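Local coordinates for putative uncharacterized protein TTHB187 (PDB 3SK9), which is the HD nuclease domain of the CRISPR-associated protein Cas3, a metal-dependent endonuclease that cuts single-stranded DNA in defence against viruses and plasmids, at residues Pro146-Ala149 with Glu150-Ser153. Numbering follows the deposited sequence.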
ATOM      1  N   PRO A 146       1.257  -3.953 -16.136  1.00 19.91           N
ATOM      2  CA  PRO A 146       1.156  -2.487 -16.227  1.00 22.12           C
ATOM      3  C   PRO A 146      -0.114  -1.997 -16.952  1.00 17.48           C
ATOM      4  O   PRO A 146      -0.564  -2.616 -17.926  1.00 19.52           O
ATOM      5  CB  PRO A 146       2.409  -2.087 -17.009  1.00 23.76           C
ATOM      6  CG  PRO A 146       2.793  -3.323 -17.789  1.00 29.92           C
ATOM      7  CD  PRO A 146       2.296  -4.520 -17.025  1.00 21.17           C
ATOM      8  N   ALA A 147      -0.613  -0.852 -16.527  1.00 21.43           N
ATOM      9  CA  ALA A 147      -1.766  -0.224 -17.186  1.00 27.06           C
ATOM     10  C   ALA A 147      -1.453   0.028 -18.672  1.00 25.47           C
ATOM     11  O   ALA A 147      -0.330   0.397 -19.013  1.00 22.09           O
ATOM     12  CB  ALA A 147      -2.064   1.082 -16.544  1.00 21.12           C
ATOM     13  N   ASN A 148      -2.450  -0.114 -19.542  1.00 19.05           N
ATOM     14  CA  ASN A 148      -2.190   0.075 -20.968  1.00 21.91           C
ATOM     15  C   ASN A 148      -2.240   1.541 -21.409  1.00 19.49           C
ATOM     16  O   ASN A 148      -2.603   2.423 -20.646  1.00 21.43           O
ATOM     17  CB  ASN A 148      -3.171  -0.780 -21.809  1.00 24.20           C
ATOM     18  CG  ASN A 148      -4.650  -0.392 -21.596  1.00 27.77           C
ATOM     19  OD1 ASN A 148      -5.025   0.774 -21.708  1.00 22.99           O
ATOM     20  ND2 ASN A 148      -5.495  -1.385 -21.300  1.00 26.96           N
ATOM     21  N   ALA A 149      -1.939   1.786 -22.674  1.00 23.81           N
ATOM     22  CA  ALA A 149      -1.894   3.158 -23.210  1.00 27.26           C
ATOM     23  C   ALA A 149      -3.185   3.918 -23.100  1.00 27.32           C
ATOM     24  O   ALA A 149      -3.177   5.096 -22.801  1.00 27.75           O
ATOM     25  CB  ALA A 149      -1.458   3.131 -24.668  1.00 28.73           C
ATOM     26  N   GLU A 150      -4.303   3.268 -23.396  1.00 22.95           N
ATOM     27  CA  GLU A 150      -5.583   3.927 -23.314  1.00 28.09           C
ATOM     28  C   GLU A 150      -5.916   4.298 -21.856  1.00 25.86           C
ATOM     29  O   GLU A 150      -6.352   5.415 -21.597  1.00 27.46           O
ATOM     30  CB  GLU A 150      -6.664   3.047 -23.929  1.00 32.06           C
ATOM     31  CG  GLU A 150      -8.103   3.606 -23.809  1.00 42.70           C
ATOM     32  CD  GLU A 150      -8.359   4.915 -24.572  1.00 51.23           C
ATOM     33  OE1 GLU A 150      -7.490   5.388 -25.343  1.00 44.87           O
ATOM     34  OE2 GLU A 150      -9.463   5.474 -24.379  1.00 60.56           O
ATOM     35  N   GLU A 151      -5.743   3.381 -20.896  1.00 21.36           N
ATOM     36  CA  GLU A 151      -5.946   3.748 -19.491  1.00 20.18           C
ATOM     37  C   GLU A 151      -5.084   4.952 -19.079  1.00 23.70           C
ATOM     38  O   GLU A 151      -5.556   5.863 -18.421  1.00 23.39           O
ATOM     39  CB  GLU A 151      -5.553   2.577 -18.596  1.00 23.53           C
ATOM     40  CG  GLU A 151      -6.529   1.418 -18.635  1.00 26.13           C
ATOM     41  CD  GLU A 151      -6.055   0.275 -17.688  1.00 33.65           C
ATOM     42  OE1 GLU A 151      -4.896  -0.165 -17.818  1.00 27.50           O
ATOM     43  OE2 GLU A 151      -6.841  -0.188 -16.830  1.00 33.67           O
ATOM     44  N   LYS A 152      -3.805   4.933 -19.441  1.00 23.23           N
ATOM     45  CA  LYS A 152      -2.920   6.019 -19.034  1.00 23.98           C
ATOM     46  C   LYS A 152      -3.320   7.333 -19.714  1.00 22.89           C
ATOM     47  O   LYS A 152      -3.289   8.385 -19.066  1.00 28.48           O
ATOM     48  CB  LYS A 152      -1.462   5.668 -19.301  1.00 28.94           C
ATOM     49  CG  LYS A 152      -0.992   4.504 -18.435  1.00 30.56           C
ATOM     50  CD  LYS A 152       0.494   4.289 -18.550  1.00 32.12           C
ATOM     51  CE  LYS A 152       0.867   3.663 -19.878  1.00 43.05           C
ATOM     52  NZ  LYS A 152       2.333   3.437 -19.933  1.00 45.80           N
ATOM     53  N   SER A 153      -3.725   7.275 -20.985  1.00 26.12           N
ATOM     54  CA  SER A 153      -4.205   8.467 -21.682  1.00 24.83           C
ATOM     55  C   SER A 153      -5.409   9.055 -20.961  1.00 24.98           C
ATOM     56  O   SER A 153      -5.470  10.268 -20.763  1.00 27.08           O
ATOM     57  CB  SER A 153      -4.561   8.123 -23.149  1.00 24.05           C
ATOM     58  OG  SER A 153      -5.122   9.246 -23.806  1.00 48.58           O
TER
HETATM   59  O   HOH W   1       1.931   1.326 -17.592  1.00 32.38           O
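Asn148 and Glu151 close a capping box at the start of helix 149-161, each side chain accepting from the other's backbone. Asn148 OD1 takes the Glu151 N-H over 2.8 Å in an almost straight bond (176° at the hydrogen), the donor tilted 22° from the carbonyl plane. A chi1 of 62° folds the Asn148 amide back between its own N and carbonyl carbon, which sets OD1 at the N-terminal end of the helix, in front of the Glu151 N-H. In return the Glu151 chain reaches back so that OE1 receives Asn148 N at 3.0 Å through its anti lone pair. The two side chains cross nearly at right angles. Two N-H groups at the helix start are thus satisfied, and OE2 is hydrogen-bonded to His142 NE2, so both oxygens are held and the rotation of the carboxylate is restrained.

Buried Ala147 forms the tightly packed part, its CB meeting Glu151 OE1 at 3.3 Å and Lys152 CG at 4.1 Å. Beyond it the lysine chain bends at chi3 and passes alongside the Ala147 carbonyl, with a water bridging Ala147 O to Lys152 NZ. Asn148, Ala149 and Glu150 form the exposed side, where Glu150 turns its carboxylate away from the cap toward a weak, long ion pair with Arg154. Regular helix bonding begins with Lys152 N to Asn148 O (3.0 Å). The cap thus ends the loop that follows helix 129-138, while Ala147 and Glu151 rest on Val112 and Lys152 on Leu116 of helix 110-124.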